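Local coordinates for protein glutathione S-transferase (Bombyx mori, PDB 3AY8) that probably transfers glutathione to other compounds, as a homodimeric cytosolic enzyme of the glutathione S-transferase fold, at residues A165-I170 with P181-W186. Numbering follows the deposited sequence.
Sequences ASMSSI and PNIQRW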
ATOM      1  N   ALA A 165      -4.565  -2.518 -13.552  1.00 22.62           N
ATOM      2  CA  ALA A 165      -5.601  -3.362 -12.942  1.00 22.61           C
ATOM      3  C   ALA A 165      -6.578  -2.525 -12.114  1.00 22.73           C
ATOM      4  O   ALA A 165      -7.804  -2.730 -12.168  1.00 22.40           O
ATOM      5  CB  ALA A 165      -4.971  -4.474 -12.088  1.00 22.25           C
ATOM      6  N   SER A 166      -6.032  -1.569 -11.361  1.00 22.49           N
ATOM      7  CA  SER A 166      -6.856  -0.656 -10.571  1.00 22.47           C
ATOM      8  C   SER A 166      -7.727   0.250 -11.461  1.00 22.62           C
ATOM      9  O   SER A 166      -8.961   0.286 -11.311  1.00 21.70           O
ATOM     10  CB  SER A 166      -5.967   0.191  -9.658  1.00 22.58           C
ATOM     11  OG  SER A 166      -5.385  -0.600  -8.628  1.00 22.46           O
ATOM     12  N   MET A 167      -7.079   0.973 -12.376  1.00 22.40           N
ATOM     13  CA  MET A 167      -7.763   1.928 -13.265  1.00 23.40           C
ATOM     14  C   MET A 167      -8.827   1.271 -14.148  1.00 22.85           C
ATOM     15  O   MET A 167      -9.901   1.824 -14.342  1.00 23.37           O
ATOM     16  CB  MET A 167      -6.752   2.671 -14.158  1.00 23.02           C
ATOM     17  CG  MET A 167      -5.997   3.775 -13.456  1.00 25.50           C
ATOM     18  SD  MET A 167      -7.074   4.963 -12.628  1.00 26.28           S
ATOM     19  CE  MET A 167      -8.171   5.532 -13.948  1.00 23.56           C
ATOM     20  N   SER A 168      -8.532   0.092 -14.676  1.00 23.22           N
ATOM     21  CA  SER A 168      -9.517  -0.630 -15.499  1.00 23.32           C
ATOM     22  C   SER A 168     -10.775  -0.978 -14.693  1.00 23.87           C
ATOM     23  O   SER A 168     -11.885  -0.994 -15.238  1.00 24.47           O
ATOM     24  CB  SER A 168      -8.889  -1.870 -16.152  1.00 23.53           C
ATOM     25  OG  SER A 168      -8.449  -2.809 -15.185  1.00 21.30           O
ATOM     26  N   SER A 169     -10.603  -1.218 -13.393  1.00 24.03           N
ATOM     27  CA  SER A 169     -11.711  -1.495 -12.483  1.00 24.65           C
ATOM     28  C   SER A 169     -12.707  -0.325 -12.375  1.00 24.94           C
ATOM     29  O   SER A 169     -13.913  -0.514 -12.571  1.00 24.94           O
ATOM     30  CB  SER A 169     -11.172  -1.849 -11.096  1.00 25.17           C
ATOM     31  OG  SER A 169     -10.219  -2.896 -11.188  1.00 26.41           O
ATOM     32  N   ILE A 170     -12.208   0.882 -12.077  1.00 24.31           N
ATOM     33  CA  ILE A 170     -13.098   2.027 -11.930  1.00 23.83           C
ATOM     34  C   ILE A 170     -13.626   2.489 -13.302  1.00 24.28           C
ATOM     35  O   ILE A 170     -14.787   2.888 -13.415  1.00 23.95           O
ATOM     36  CB  ILE A 170     -12.453   3.192 -11.112  1.00 23.54           C
ATOM     37  CG1 ILE A 170     -13.527   4.160 -10.573  1.00 23.14           C
ATOM     38  CG2 ILE A 170     -11.363   3.926 -11.930  1.00 22.44           C
ATOM     39  CD1 ILE A 170     -14.532   3.544  -9.551  1.00 22.80           C
ATOM     40  N   PRO A 181      -5.957  13.933 -19.493  1.00 30.42           N
ATOM     41  CA  PRO A 181      -5.557  13.443 -20.814  1.00 30.45           C
ATOM     42  C   PRO A 181      -4.381  12.456 -20.782  1.00 29.84           C
ATOM     43  O   PRO A 181      -4.296  11.593 -21.655  1.00 29.48           O
ATOM     44  CB  PRO A 181      -5.178  14.729 -21.593  1.00 30.46           C
ATOM     45  CG  PRO A 181      -5.025  15.803 -20.564  1.00 31.65           C
ATOM     46  CD  PRO A 181      -5.913  15.410 -19.407  1.00 30.66           C
ATOM     47  N   ASN A 182      -3.490  12.578 -19.798  1.00 29.50           N
ATOM     48  CA  ASN A 182      -2.340  11.652 -19.693  1.00 29.49           C
ATOM     49  C   ASN A 182      -2.735  10.221 -19.322  1.00 28.71           C
ATOM     50  O   ASN A 182      -2.157   9.269 -19.839  1.00 28.59           O
ATOM     51  CB  ASN A 182      -1.255  12.195 -18.750  1.00 29.08           C
ATOM     52  CG  ASN A 182      -0.700  13.547 -19.212  1.00 30.72           C
ATOM     53  OD1 ASN A 182      -0.553  13.797 -20.410  1.00 31.02           O
ATOM     54  ND2 ASN A 182      -0.393  14.412 -18.261  1.00 30.14           N
ATOM     55  N   ILE A 183      -3.720  10.084 -18.433  1.00 28.60           N
ATOM     56  CA  ILE A 183      -4.332   8.780 -18.134  1.00 28.57           C
ATOM     57  C   ILE A 183      -5.032   8.216 -19.377  1.00 29.27           C
ATOM     58  O   ILE A 183      -4.922   7.022 -19.672  1.00 28.99           O
ATOM     59  CB  ILE A 183      -5.344   8.832 -16.938  1.00 28.16           C
ATOM     60  CG1 ILE A 183      -4.670   9.390 -15.666  1.00 26.75           C
ATOM     61  CG2 ILE A 183      -5.925   7.418 -16.659  1.00 27.83           C
ATOM     62  CD1 ILE A 183      -5.593   9.513 -14.451  1.00 22.93           C
ATOM     63  N   GLN A 184      -5.762   9.070 -20.096  1.00 30.08           N
ATOM     64  CA  GLN A 184      -6.430   8.646 -21.343  1.00 30.83           C
ATOM     65  C   GLN A 184      -5.440   8.063 -22.347  1.00 30.52           C
ATOM     66  O   GLN A 184      -5.703   7.027 -22.947  1.00 30.52           O
ATOM     67  CB  GLN A 184      -7.211   9.804 -21.980  1.00 31.28           C
ATOM     68  CG  GLN A 184      -8.415  10.249 -21.164  1.00 32.32           C
ATOM     69  CD  GLN A 184      -9.176  11.378 -21.816  1.00 34.59           C
ATOM     70  OE1 GLN A 184      -8.622  12.444 -22.086  1.00 36.41           O
ATOM     71  NE2 GLN A 184     -10.457  11.159 -22.052  1.00 34.55           N
ATOM     72  N   ARG A 185      -4.291   8.719 -22.503  1.00 30.51           N
ATOM     73  CA  ARG A 185      -3.228   8.237 -23.387  1.00 30.17           C
ATOM     74  C   ARG A 185      -2.673   6.889 -22.895  1.00 29.91           C
ATOM     75  O   ARG A 185      -2.525   5.927 -23.659  1.00 29.15           O
ATOM     76  CB  ARG A 185      -2.091   9.261 -23.438  1.00 30.43           C
ATOM     77  CG  ARG A 185      -0.872   8.816 -24.276  1.00 31.11           C
ATOM     78  CD  ARG A 185       0.391   9.601 -23.920  1.00 32.44           C
ATOM     79  NE  ARG A 185       1.037   9.096 -22.702  1.00 34.06           N
ATOM     80  CZ  ARG A 185       1.352   9.827 -21.633  1.00 33.63           C
ATOM     81  NH1 ARG A 185       1.085  11.133 -21.596  1.00 33.18           N
ATOM     82  NH2 ARG A 185       1.948   9.251 -20.589  1.00 30.72           N
ATOM     83  N   TRP A 186      -2.355   6.839 -21.608  1.00 29.24           N
ATOM     84  CA  TRP A 186      -1.706   5.676 -21.019  1.00 28.78           C
ATOM     85  C   TRP A 186      -2.611   4.442 -21.048  1.00 28.71           C
ATOM     86  O   TRP A 186      -2.132   3.334 -21.287  1.00 28.75           O
ATOM     87  CB  TRP A 186      -1.241   6.032 -19.601  1.00 28.53           C
ATOM     88  CG  TRP A 186      -0.895   4.894 -18.697  1.00 27.68           C
ATOM     89  CD1 TRP A 186       0.299   4.249 -18.615  1.00 27.28           C
ATOM     90  CD2 TRP A 186      -1.747   4.294 -17.707  1.00 27.23           C
ATOM     91  NE1 TRP A 186       0.248   3.278 -17.638  1.00 26.87           N
ATOM     92  CE2 TRP A 186      -0.996   3.287 -17.064  1.00 26.99           C
ATOM     93  CE3 TRP A 186      -3.072   4.518 -17.300  1.00 27.93           C
ATOM     94  CZ2 TRP A 186      -1.524   2.489 -16.042  1.00 26.89           C
ATOM     95  CZ3 TRP A 186      -3.600   3.735 -16.283  1.00 27.52           C
ATOM     96  CH2 TRP A 186      -2.825   2.723 -15.667  1.00 27.90           C
TER
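Of 165-170, Met167 makes the contact, its side chain dividing between Ile183 and Trp186, one turn apart on helix 181-190. Met167 CB already lies in the plane of the indole, at the edge, 3.9 Å from CZ3 of Trp186. The next atom gives the closest approach of the contact: Met167 CG stands 3.7 Å from Trp186 CZ3 and 4.0 Å from CH2 of the same ring. Since CG is also at the edge near the ring plane, the methionine meets the rim of the benzene half rather than a face. Met167 SD, by contrast, keeps 4.9 Å from its nearest atom on the other segment, Ile183 CG2, and adds no close contact. Bends at chi2 (-53°) and chi3 (-55°) fold the chain back on itself and bring the methyl Met167 CE to 4.0 Å from Ile183 CG2, the two side chains crossing at about a right angle. Trp186 enters through its own first torsion: with CG anti to the backbone N (chi1 164°), the six-membered ring swings toward the other helix although the CB does not point there. At the other end of the indole NE1, its one polar atom, hydrogen-bonds to Asp160 OD1, near the start of helix 158-173, so Trp186 engages that helix by two different means. Leu107 of helix 90-120 and Leu138 of helix 128-147 also touch Met167, placing the contact within the helical C-terminal domain of the transferase. The CA atoms of Met167 and Ile183 are 9.1 Å apart and no hydrogen bond joins the two segments; between them, therefore, cohesion rests on dispersion and the burial of apolar carbon, while the indole N-H makes its directional bond outside them, to Asp160.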